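Local coordinates for protein phosphoribosylformylglycinamidine synthase 2 (Thermus thermophilus, PDB 3VIU) that binds adenosine-5'-diphosphate and magnesium ions and is built from two tandem copies of the two-domain AIR synthase-related (PurM-like) unit, at residues Gly98-Val103 / Ile145-Asn150; Gly201-Arg206 / Pro288-Gly293; Gly461-Leu466 / Leu508-Glu513; Pro592-Gly597 / Ala657-Leu662. One frame throughout, in Å; residues are numbered along the deposited sequence.

The four contacts follow one another along the chain; none encloses or crosses another. Contact 1 comes first, closing a loop of 41 residues and pairing helices 95-112 and 132-152 of the first N-terminal AIR synthase-related domain. Contact 2 joins two loops at the surface of the first C-terminal domain, its centre about 22 Å from that of contact 1. In the second half of the chain the helix pairing recurs in contact 3, between helices 458-475 and 495-515. Contact 4 joins the lead-in to helix 596-611 to the turn before strand 661-665 in the second C-terminal domain, and touches contact 3: His-464 NE2 lies 2.9 Å from Pro-592 O, probably hydrogen-bonded, tying the two domains together.

Contact 1 of 4, residues Gly98-Val103 / Ile145-Asn150; sequences GAATGV and IAFYGN
Val-103 reaches across with both methyls, one to each of two residues on the facing helix turn. CG1 meets Tyr-148 CD1 at 3.9 Å, approaching the ring obliquely, while CG2 lies 4.2 Å from Ile-145 CG1. The split follows from chi1 (170°), which sets CG1 anti to the backbone N and leaves CG2 beside it. Further back, Ala-99 CB abuts the same Ile-145 CG1 at 3.7 Å. Helix 132-152 is the connection of a beta-alpha-beta crossover between parallel strands 116-126 and 156-163 of the PurM-like N-terminal domain. The Tyr-148 and Val-103 side chains run antiparallel past one another, and the ring also meets the first helix obliquely, its CD2 3.6 Å from Ala-100 O; the Ala-100 methyl touches the edge of the Phe-147 ring. The backbones come close, Ala-100 CA and Ile-145 CA being 4.8 Å apart, consistent with the small Ala-100 at this point, and the local axes pass at 8.0 Å with a crossing angle of -31°. Strand 116-126 backs the pair, with Leu-120 against Val-103 and Asp-122 against Ile-145. Beyond the interface, Tyr-148 OH is hydrogen-bonded to Glu-306, and Pro-235 of helix 235-250 packs on both aromatic residues.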
loop_
_atom_site.group_PDB
_atom_site.type_symbol
_atom_site.label_atom_id
_atom_site.label_comp_id
_atom_site.label_asym_id
_atom_site.label_seq_id
_atom_site.Cartn_x
_atom_site.Cartn_y
_atom_site.Cartn_z
ATOM N N GLY A 98 -9.087 13.451 -5.713
ATOM C CA GLY A 98 -9.068 12.021 -5.480
ATOM C C GLY A 98 -7.871 11.576 -4.656
ATOM O O GLY A 98 -8.023 10.880 -3.650
ATOM N N ALA A 99 -6.679 11.981 -5.079
ATOM C CA ALA A 99 -5.449 11.615 -4.384
ATOM C C ALA A 99 -5.354 12.226 -2.988
ATOM O O ALA A 99 -5.023 11.541 -2.020
ATOM C CB ALA A 99 -4.245 12.032 -5.217
ATOM N N ALA A 100 -5.639 13.521 -2.890
ATOM C CA ALA A 100 -5.575 14.213 -1.609
ATOM C C ALA A 100 -6.532 13.581 -0.604
ATOM O O ALA A 100 -6.206 13.421 0.571
ATOM C CB ALA A 100 -5.911 15.681 -1.799
ATOM N N THR A 101 -7.716 13.226 -1.084
ATOM C CA THR A 101 -8.730 12.618 -0.251
ATOM C C THR A 101 -8.331 11.202 0.117
ATOM O O THR A 101 -8.687 10.699 1.183
ATOM C CB THR A 101 -10.070 12.633 -0.970
ATOM O OG1 THR A 101 -10.597 13.962 -0.908
ATOM C CG2 THR A 101 -11.049 11.674 -0.327
ATOM N N GLY A 102 -7.578 10.557 -0.764
ATOM C CA GLY A 102 -7.120 9.218 -0.467
ATOM C C GLY A 102 -6.159 9.322 0.703
ATOM O O GLY A 102 -6.169 8.484 1.603
ATOM N N VAL A 103 -5.336 10.368 0.704
ATOM C CA VAL A 103 -4.373 10.570 1.778
ATOM C C VAL A 103 -5.056 10.915 3.107
ATOM O O VAL A 103 -4.688 10.386 4.159
ATOM C CB VAL A 103 -3.353 11.665 1.401
ATOM C CG1 VAL A 103 -2.505 12.041 2.601
ATOM C CG2 VAL A 103 -2.461 11.154 0.294
ATOM N N ILE A 145 -1.471 14.835 -3.599
ATOM C CA ILE A 145 -0.820 14.099 -2.522
ATOM C C ILE A 145 0.101 15.036 -1.745
ATOM O O ILE A 145 0.118 15.032 -0.516
ATOM C CB ILE A 145 0.009 12.898 -3.073
ATOM C CG1 ILE A 145 -0.934 11.800 -3.573
ATOM C CG2 ILE A 145 0.931 12.346 -1.986
ATOM C CD1 ILE A 145 -0.227 10.542 -4.050
ATOM N N ALA A 146 0.866 15.842 -2.471
ATOM C CA ALA A 146 1.790 16.786 -1.847
ATOM C C ALA A 146 1.020 17.813 -1.022
ATOM O O ALA A 146 1.443 18.187 0.075
ATOM C CB ALA A 146 2.627 17.500 -2.922
ATOM N N PHE A 147 -0.108 18.265 -1.557
ATOM C CA PHE A 147 -0.930 19.253 -0.874
ATOM C C PHE A 147 -1.385 18.809 0.508
ATOM O O PHE A 147 -1.196 19.522 1.488
ATOM C CB PHE A 147 -2.161 19.597 -1.715
ATOM C CG PHE A 147 -3.272 20.240 -0.928
ATOM C CD1 PHE A 147 -4.476 19.567 -0.723
ATOM C CD2 PHE A 147 -3.112 21.512 -0.377
ATOM C CE1 PHE A 147 -5.511 20.150 0.019
ATOM C CE2 PHE A 147 -4.138 22.105 0.368
ATOM C CZ PHE A 147 -5.341 21.421 0.563
ATOM N N TYR A 148 -1.981 17.630 0.595
ATOM C CA TYR A 148 -2.466 17.165 1.881
ATOM C C TYR A 148 -1.350 16.822 2.848
ATOM O O TYR A 148 -1.333 17.300 3.980
ATOM C CB TYR A 148 -3.386 15.957 1.695
ATOM C CG TYR A 148 -4.401 15.842 2.798
ATOM C CD1 TYR A 148 -4.050 15.335 4.042
ATOM C CD2 TYR A 148 -5.703 16.312 2.620
ATOM C CE1 TYR A 148 -4.974 15.301 5.089
ATOM C CE2 TYR A 148 -6.626 16.284 3.653
ATOM C CZ TYR A 148 -6.256 15.781 4.883
ATOM O OH TYR A 148 -7.157 15.775 5.910
ATOM N N GLY A 149 -0.421 15.993 2.389
ATOM C CA GLY A 149 0.692 15.575 3.221
ATOM C C GLY A 149 1.577 16.696 3.717
ATOM O O GLY A 149 1.947 16.720 4.888
ATOM N N ASN A 150 1.932 17.624 2.838
ATOM C CA ASN A 150 2.778 18.734 3.245
ATOM C C ASN A 150 2.056 19.642 4.228
ATOM O O ASN A 150 2.674 20.203 5.136
ATOM C CB ASN A 150 3.228 19.538 2.028
ATOM C CG ASN A 150 4.266 18.796 1.191
ATOM O OD1 ASN A 150 4.679 19.280 0.139
ATOM N ND2 ASN A 150 4.693 17.621 1.660
#

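Contact 2 of 4, residues Gly201-Arg206 / Pro288-Gly293; sequences GAKTGR and PTREEG
Two guanidinium groups, those of Arg-206 and Arg-290, flank the carboxylate of Glu-291. Arg-290 lays one face over Gly-205, whose CA sits 3.6 Å from NH1 and off toward the rim. Arg-206 instead offers an edge: NE donates to Glu-291 OE1 at 3.0 Å, with NH1 adding a longer bond to the same oxygen. The guanidinium and carboxylate planes are turned 64° apart, and both nitrogens arrive from one side above the carboxylate. NH1 also donates to Glu-292 O (2.9 Å), lying in that carbonyl's plane. Glu-291 OE2 is shared between Arg-206 N, through a nearly straight bond of 3.0 Å (170°), and Arg-290 NH1 at 2.7 Å, which comes in almost along the C-O axis. This salt-bridge network continues a parallel-type beta bridge at Thr-204 and Thr-289, where Thr-204 N donates to Pro-288 O (2.9 Å) and Arg-290 N to Thr-204 O (3.1 Å). Lys-203 crosses Arg-290 at about a right angle, its CG packed on Arg-290 CB. Asp-207 forms a second salt bridge with Arg-290. The two loops follow strands 196-201 and 279-283 of the PurM-like C-terminal domain; Thr-204 OG1 is held by Arg-307 on strand 307-312, and Arg-206 NH2 by Glu-298 on helix 296-301.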
loop_
_atom_site.group_PDB
_atom_site.type_symbol
_atom_site.label_atom_id
_atom_site.label_comp_id
_atom_site.label_asym_id
_atom_site.label_seq_id
_atom_site.Cartn_x
_atom_site.Cartn_y
_atom_site.Cartn_z
ATOM N N GLY A 201 -14.663 17.447 14.296
ATOM C CA GLY A 201 -14.138 17.716 12.968
ATOM C C GLY A 201 -15.031 18.632 12.148
ATOM O O GLY A 201 -15.790 19.417 12.698
ATOM N N ALA A 202 -14.936 18.532 10.828
ATOM C CA ALA A 202 -15.740 19.353 9.932
ATOM C C ALA A 202 -17.230 19.070 10.114
ATOM O O ALA A 202 -17.616 18.039 10.667
ATOM C CB ALA A 202 -15.339 19.084 8.480
ATOM N N LYS A 203 -18.066 19.991 9.648
ATOM C CA LYS A 203 -19.500 19.807 9.749
ATOM C C LYS A 203 -19.970 19.012 8.528
ATOM O O LYS A 203 -19.372 19.094 7.459
ATOM C CB LYS A 203 -20.214 21.161 9.855
ATOM C CG LYS A 203 -19.684 22.248 8.943
ATOM C CD LYS A 203 -18.332 22.787 9.415
ATOM C CE LYS A 203 -17.727 23.756 8.395
ATOM N NZ LYS A 203 -18.616 24.926 8.077
ATOM N N THR A 204 -21.026 18.224 8.700
ATOM C CA THR A 204 -21.552 17.395 7.618
ATOM C C THR A 204 -22.282 18.177 6.536
ATOM O O THR A 204 -23.247 18.894 6.819
ATOM C CB THR A 204 -22.512 16.320 8.168
ATOM O OG1 THR A 204 -21.798 15.463 9.058
ATOM C CG2 THR A 204 -23.102 15.497 7.045
ATOM N N GLY A 205 -21.816 18.018 5.299
ATOM C CA GLY A 205 -22.433 18.685 4.166
ATOM C C GLY A 205 -22.903 17.684 3.121
ATOM O O GLY A 205 -22.893 16.475 3.355
ATOM N N ARG A 206 -23.330 18.177 1.965
ATOM C CA ARG A 206 -23.789 17.296 0.898
ATOM C C ARG A 206 -22.601 16.929 0.026
ATOM O O ARG A 206 -22.488 17.372 -1.112
ATOM C CB ARG A 206 -24.888 17.980 0.079
ATOM C CG ARG A 206 -26.268 17.815 0.695
ATOM C CD ARG A 206 -27.345 18.625 -0.007
ATOM N NE ARG A 206 -27.296 20.029 0.379
ATOM C CZ ARG A 206 -28.306 20.697 0.933
ATOM N NH1 ARG A 206 -28.151 21.975 1.248
ATOM N NH2 ARG A 206 -29.466 20.099 1.171
ATOM N N PRO A 288 -23.585 18.445 13.569
ATOM C CA PRO A 288 -23.184 19.745 13.015
ATOM C C PRO A 288 -23.377 19.753 11.503
ATOM O O PRO A 288 -22.860 18.889 10.806
ATOM C CB PRO A 288 -21.705 19.840 13.386
ATOM C CG PRO A 288 -21.615 19.027 14.624
ATOM C CD PRO A 288 -22.458 17.826 14.285
ATOM N N THR A 289 -24.109 20.737 11.002
ATOM C CA THR A 289 -24.386 20.836 9.578
ATOM C C THR A 289 -23.710 22.048 8.936
ATOM O O THR A 289 -23.547 23.088 9.571
ATOM C CB THR A 289 -25.905 20.924 9.326
ATOM O OG1 THR A 289 -26.446 22.013 10.084
ATOM C CG2 THR A 289 -26.595 19.629 9.729
ATOM N N ARG A 290 -23.337 21.903 7.666
ATOM C CA ARG A 290 -22.675 22.963 6.914
ATOM C C ARG A 290 -23.624 23.588 5.902
ATOM O O ARG A 290 -23.379 24.693 5.412
ATOM C CB ARG A 290 -21.466 22.386 6.177
ATOM C CG ARG A 290 -20.643 23.401 5.404
ATOM C CD ARG A 290 -19.630 22.684 4.533
ATOM N NE ARG A 290 -20.264 22.040 3.386
ATOM C CZ ARG A 290 -19.771 20.982 2.747
ATOM N NH1 ARG A 290 -20.422 20.476 1.704
ATOM N NH2 ARG A 290 -18.638 20.420 3.162
ATOM N N GLU A 291 -24.699 22.869 5.583
ATOM C CA GLU A 291 -25.692 23.339 4.618
ATOM C C GLU A 291 -27.108 23.231 5.170
ATOM O O GLU A 291 -27.404 22.367 5.992
ATOM C CB GLU A 291 -25.578 22.542 3.318
ATOM C CG GLU A 291 -24.245 22.726 2.620
ATOM C CD GLU A 291 -24.079 21.819 1.418
ATOM O OE1 GLU A 291 -24.944 21.862 0.519
ATOM O OE2 GLU A 291 -23.082 21.066 1.370
ATOM N N GLU A 292 -27.983 24.112 4.700
ATOM C CA GLU A 292 -29.367 24.150 5.155
ATOM C C GLU A 292 -30.271 23.142 4.448
ATOM O O GLU A 292 -29.960 22.676 3.357
ATOM C CB GLU A 292 -29.928 25.560 4.945
ATOM C CG GLU A 292 -31.157 25.870 5.776
ATOM C CD GLU A 292 -31.691 27.272 5.538
ATOM O OE1 GLU A 292 -30.879 28.198 5.307
ATOM O OE2 GLU A 292 -32.929 27.449 5.600
ATOM N N GLY A 293 -31.389 22.810 5.090
ATOM C CA GLY A 293 -32.359 21.896 4.511
ATOM C C GLY A 293 -31.872 20.525 4.097
ATOM O O GLY A 293 -32.320 19.975 3.088
HETATM O O HOH W 1 -17.803 19.845 5.605
HETATM O O HOH W 2 -21.919 20.735 -1.372
#

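Contact 3 of 4, residues Gly461-Leu466 / Leu508-Glu513; sequences GAMHAL and LKEASE
Met-463, a selenomethionine here, runs along the facing helix from Ala-511 to Glu-510. Beyond its CB, CG, set anti to the carbonyl carbon (chi1 -80°), lies 4.2 Å from Ala-511 CB. The next atom, SE, sits squarely over one face of the Glu-510 carboxylate, 3.8 Å from CD and nearly equidistant from the two oxygens. The chain then bends at chi3 (56°), and the terminal CE packs on Leu-596 of helix 596-611. On the other flank Leu-508 CD1 rests against Ala-462, 3.4 Å from its O and 3.5 Å from its CB. One turn on, Leu-466 rides over Ala-511, the two CB atoms 3.9 Å apart, and sends CD1 to the Ser-512 backbone N at 3.6 Å. Ser-512 OG turns elsewhere, to a hydrogen bond with Val-517 O. Local axes 8.0 Å apart cross at -36°. Beneath the helices Leu-466 and Leu-508 both rest on Val-541 and Tyr-483 of the sheet, and Leu-508 also touches Asp-485 and Leu-487 of the ADP pocket, its side chain about 6 Å from the nucleotide. Helix 495-515 links parallel strands 479-488 and 519-525, a beta-alpha-beta crossover in a PurM-like N-terminal domain.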
loop_
_atom_site.group_PDB
_atom_site.type_symbol
_atom_site.label_atom_id
_atom_site.label_comp_id
_atom_site.label_asym_id
_atom_site.label_seq_id
_atom_site.Cartn_x
_atom_site.Cartn_y
_atom_site.Cartn_z
ATOM N N GLY A 461 2.433 -13.160 -10.056
ATOM C CA GLY A 461 2.603 -11.731 -9.852
ATOM C C GLY A 461 2.408 -11.349 -8.385
ATOM O O GLY A 461 3.184 -10.575 -7.818
ATOM N N ALA A 462 1.366 -11.902 -7.769
ATOM C CA ALA A 462 1.066 -11.635 -6.366
ATOM C C ALA A 462 2.204 -12.140 -5.482
ATOM O O ALA A 462 2.627 -11.453 -4.554
ATOM C CB ALA A 462 -0.239 -12.309 -5.975
HETATM N N MSE A 463 2.696 -13.341 -5.782
HETATM C CA MSE A 463 3.798 -13.933 -5.024
HETATM C C MSE A 463 5.038 -13.058 -5.119
HETATM O O MSE A 463 5.720 -12.828 -4.119
HETATM C CB MSE A 463 4.137 -15.327 -5.554
HETATM C CG MSE A 463 3.228 -16.436 -5.068
HETATM SE SE MSE A 463 3.610 -18.091 -6.015
HETATM C CE MSE A 463 5.498 -18.236 -5.620
ATOM N N HIS A 464 5.326 -12.589 -6.332
ATOM C CA HIS A 464 6.477 -11.734 -6.573
ATOM C C HIS A 464 6.381 -10.444 -5.782
ATOM O O HIS A 464 7.381 -9.965 -5.253
ATOM C CB HIS A 464 6.604 -11.414 -8.063
ATOM C CG HIS A 464 7.558 -12.307 -8.791
ATOM N ND1 HIS A 464 8.922 -12.269 -8.579
ATOM C CD2 HIS A 464 7.347 -13.276 -9.716
ATOM C CE1 HIS A 464 9.509 -13.175 -9.342
ATOM N NE2 HIS A 464 8.577 -13.800 -10.042
ATOM N N ALA A 465 5.173 -9.890 -5.693
ATOM C CA ALA A 465 4.941 -8.643 -4.961
ATOM C C ALA A 465 5.291 -8.750 -3.480
ATOM O O ALA A 465 6.035 -7.917 -2.956
ATOM C CB ALA A 465 3.486 -8.194 -5.128
ATOM N N LEU A 466 4.760 -9.766 -2.802
ATOM C CA LEU A 466 5.051 -9.946 -1.386
ATOM C C LEU A 466 6.541 -10.255 -1.204
ATOM O O LEU A 466 7.208 -9.709 -0.318
ATOM C CB LEU A 466 4.218 -11.089 -0.797
ATOM C CG LEU A 466 3.743 -10.870 0.646
ATOM C CD1 LEU A 466 3.116 -12.148 1.181
ATOM C CD2 LEU A 466 4.899 -10.434 1.522
ATOM N N LEU A 508 -0.745 -14.501 -2.821
ATOM C CA LEU A 508 -0.353 -13.925 -1.536
ATOM C C LEU A 508 -0.253 -15.000 -0.451
ATOM O O LEU A 508 0.720 -15.060 0.301
ATOM C CB LEU A 508 -1.371 -12.862 -1.124
ATOM C CG LEU A 508 -1.076 -11.385 -1.442
ATOM C CD1 LEU A 508 -0.116 -11.250 -2.611
ATOM C CD2 LEU A 508 -2.385 -10.670 -1.720
ATOM N N LYS A 509 -1.269 -15.850 -0.384
ATOM C CA LYS A 509 -1.310 -16.926 0.588
ATOM C C LYS A 509 -0.026 -17.741 0.520
ATOM O O LYS A 509 0.657 -17.958 1.527
ATOM C CB LYS A 509 -2.507 -17.830 0.296
ATOM C CG LYS A 509 -2.535 -19.129 1.082
ATOM C CD LYS A 509 -3.541 -20.094 0.477
ATOM C CE LYS A 509 -3.656 -21.380 1.295
ATOM N NZ LYS A 509 -2.352 -22.086 1.498
ATOM N N GLU A 510 0.303 -18.175 -0.690
ATOM C CA GLU A 510 1.482 -18.991 -0.917
ATOM C C GLU A 510 2.785 -18.301 -0.533
ATOM O O GLU A 510 3.650 -18.919 0.081
ATOM C CB GLU A 510 1.513 -19.434 -2.374
ATOM C CG GLU A 510 2.613 -20.413 -2.707
ATOM C CD GLU A 510 2.357 -21.123 -4.024
ATOM O OE1 GLU A 510 3.273 -21.825 -4.506
ATOM O OE2 GLU A 510 1.235 -20.983 -4.572
ATOM N N ALA A 511 2.927 -17.025 -0.882
ATOM C CA ALA A 511 4.139 -16.285 -0.544
ATOM C C ALA A 511 4.170 -16.030 0.959
ATOM O O ALA A 511 5.215 -16.119 1.601
ATOM C CB ALA A 511 4.179 -14.962 -1.297
ATOM N N SER A 512 3.008 -15.717 1.512
ATOM C CA SER A 512 2.881 -15.442 2.931
ATOM C C SER A 512 3.271 -16.643 3.780
ATOM O O SER A 512 4.001 -16.509 4.763
ATOM C CB SER A 512 1.443 -15.037 3.251
ATOM O OG SER A 512 1.270 -14.844 4.639
ATOM N N GLU A 513 2.775 -17.819 3.399
ATOM C CA GLU A 513 3.061 -19.033 4.143
ATOM C C GLU A 513 4.538 -19.396 4.077
ATOM O O GLU A 513 5.155 -19.738 5.088
ATOM C CB GLU A 513 2.214 -20.182 3.603
ATOM C CG GLU A 513 2.300 -21.452 4.427
ATOM C CD GLU A 513 1.378 -22.552 3.909
ATOM O OE1 GLU A 513 1.387 -23.664 4.493
ATOM O OE2 GLU A 513 0.646 -22.302 2.923
#

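Contact 4 of 4, residues Pro592-Gly597 / Ala657-Leu662; sequences PRLDLG and APSRVL
Ser-659 OG receives a hydrogen bond from a water (2.8 Å) that in turn accepts one from Asp-595 N, also at 2.8 Å, so a single water links the Asp-595 backbone to the Ser-659 side chain. The same hydroxyl is hydrogen-bonded to Glu-599 on helix 596-611. In this PurM-like C-terminal domain the bridge joins the entrance of that helix, where Asp-595 is the N-cap and its OD1 accepts from Arg-598 N, to the turn leading into strand 661-665 of the mixed sheet. The apolar part of the contact centres on Pro-658, which lies against the extended residues just before the cap. Its CD is 3.3 Å from Arg-593 O, and the same CD meets Pro-592 CB at 3.9 Å. Leu-594 crosses the proline ring at a slant: with CG anti to the backbone N (chi1 172°), its CD1 comes to 3.6 Å from Pro-658 CG. Helix 458-475 of the neighbouring domain closes over this patch, His-464 touching Pro-658 and Met-463 packing on Leu-594. Past Pro-658 the chain turns through Ser-659, whose phi is positive (61°). Arg-660 then folds its side chain back, its NH1 bonding to Glu-569 O, while its NE donates to Ala-657 O at 3.1 Å from above the carbonyl plane.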
loop_
_atom_site.group_PDB
_atom_site.type_symbol
_atom_site.label_atom_id
_atom_site.label_comp_id
_atom_site.label_asym_id
_atom_site.label_seq_id
_atom_site.Cartn_x
_atom_site.Cartn_y
_atom_site.Cartn_z
ATOM N N PRO A 592 9.381 -14.488 -14.487
ATOM C CA PRO A 592 10.441 -15.264 -13.831
ATOM C C PRO A 592 9.934 -16.249 -12.775
ATOM O O PRO A 592 9.066 -15.916 -11.965
ATOM C CB PRO A 592 11.335 -14.184 -13.218
ATOM C CG PRO A 592 11.139 -13.024 -14.129
ATOM C CD PRO A 592 9.646 -13.044 -14.377
ATOM N N ARG A 593 10.471 -17.464 -12.783
ATOM C CA ARG A 593 10.072 -18.444 -11.782
ATOM C C ARG A 593 10.485 -17.890 -10.421
ATOM O O ARG A 593 11.444 -17.127 -10.312
ATOM C CB ARG A 593 10.778 -19.785 -11.997
ATOM C CG ARG A 593 10.365 -20.578 -13.219
ATOM C CD ARG A 593 10.882 -22.007 -13.081
ATOM N NE ARG A 593 11.700 -22.455 -14.210
ATOM C CZ ARG A 593 12.850 -21.895 -14.590
ATOM N NH1 ARG A 593 13.345 -20.845 -13.938
ATOM N NH2 ARG A 593 13.517 -22.399 -15.623
ATOM N N LEU A 594 9.761 -18.284 -9.384
ATOM C CA LEU A 594 10.051 -17.826 -8.038
ATOM C C LEU A 594 10.092 -19.011 -7.078
ATOM O O LEU A 594 9.080 -19.679 -6.845
ATOM C CB LEU A 594 8.991 -16.815 -7.603
ATOM C CG LEU A 594 8.964 -16.307 -6.159
ATOM C CD1 LEU A 594 10.336 -15.795 -5.726
ATOM C CD2 LEU A 594 7.926 -15.196 -6.064
ATOM N N ASP A 595 11.282 -19.267 -6.546
ATOM C CA ASP A 595 11.525 -20.345 -5.594
ATOM C C ASP A 595 11.420 -19.668 -4.235
ATOM O O ASP A 595 12.339 -18.974 -3.799
ATOM C CB ASP A 595 12.941 -20.911 -5.792
ATOM C CG ASP A 595 13.292 -22.020 -4.801
ATOM O OD1 ASP A 595 12.829 -21.968 -3.642
ATOM O OD2 ASP A 595 14.056 -22.937 -5.184
ATOM N N LEU A 596 10.293 -19.864 -3.573
ATOM C CA LEU A 596 10.071 -19.261 -2.279
ATOM C C LEU A 596 11.065 -19.735 -1.232
ATOM O O LEU A 596 11.399 -18.989 -0.316
ATOM C CB LEU A 596 8.632 -19.515 -1.841
ATOM C CG LEU A 596 7.685 -18.634 -2.668
ATOM C CD1 LEU A 596 6.263 -19.144 -2.584
ATOM C CD2 LEU A 596 7.795 -17.184 -2.170
ATOM N N GLY A 597 11.559 -20.960 -1.376
ATOM C CA GLY A 597 12.526 -21.469 -0.421
ATOM C C GLY A 597 13.825 -20.703 -0.542
ATOM O O GLY A 597 14.438 -20.321 0.462
ATOM N N ALA A 657 15.145 -12.050 -12.481
ATOM C CA ALA A 657 15.004 -13.230 -11.622
ATOM C C ALA A 657 14.983 -12.765 -10.174
ATOM O O ALA A 657 15.791 -11.933 -9.769
ATOM C CB ALA A 657 16.160 -14.203 -11.832
ATOM N N PRO A 658 14.060 -13.308 -9.368
ATOM C CA PRO A 658 13.951 -12.925 -7.959
ATOM C C PRO A 658 15.030 -13.563 -7.100
ATOM O O PRO A 658 15.867 -14.307 -7.582
ATOM C CB PRO A 658 12.572 -13.438 -7.587
ATOM C CG PRO A 658 12.549 -14.748 -8.313
ATOM C CD PRO A 658 13.080 -14.360 -9.692
ATOM N N SER A 659 15.006 -13.242 -5.818
ATOM C CA SER A 659 15.945 -13.812 -4.869
ATOM C C SER A 659 17.418 -13.515 -5.146
ATOM O O SER A 659 18.290 -14.276 -4.727
ATOM C CB SER A 659 15.722 -15.330 -4.799
ATOM O OG SER A 659 14.343 -15.643 -4.624
ATOM N N ARG A 660 17.697 -12.416 -5.839
ATOM C CA ARG A 660 19.077 -12.033 -6.139
ATOM C C ARG A 660 19.443 -10.714 -5.447
ATOM O O ARG A 660 18.734 -9.714 -5.580
ATOM C CB ARG A 660 19.271 -11.916 -7.650
ATOM C CG ARG A 660 18.905 -13.196 -8.401
ATOM C CD ARG A 660 19.415 -13.175 -9.836
ATOM N NE ARG A 660 18.752 -12.156 -10.644
ATOM C CZ ARG A 660 19.173 -11.765 -11.841
ATOM N NH1 ARG A 660 20.260 -12.305 -12.371
ATOM N NH2 ARG A 660 18.502 -10.841 -12.511
ATOM N N VAL A 661 20.555 -10.722 -4.710
ATOM C CA VAL A 661 21.010 -9.544 -3.968
ATOM C C VAL A 661 22.500 -9.224 -4.109
ATOM O O VAL A 661 23.359 -10.106 -4.023
ATOM C CB VAL A 661 20.721 -9.700 -2.447
ATOM C CG1 VAL A 661 21.258 -8.498 -1.681
ATOM C CG2 VAL A 661 19.229 -9.851 -2.211
ATOM N N LEU A 662 22.787 -7.941 -4.302
ATOM C CA LEU A 662 24.154 -7.447 -4.422
ATOM C C LEU A 662 24.549 -6.777 -3.110
ATOM O O LEU A 662 23.727 -6.121 -2.478
ATOM C CB LEU A 662 24.248 -6.410 -5.540
ATOM C CG LEU A 662 24.035 -6.856 -6.987
ATOM C CD1 LEU A 662 23.925 -5.635 -7.911
ATOM C CD2 LEU A 662 25.195 -7.738 -7.395
HETATM O O HOH W 3 13.507 -17.528 -6.503
#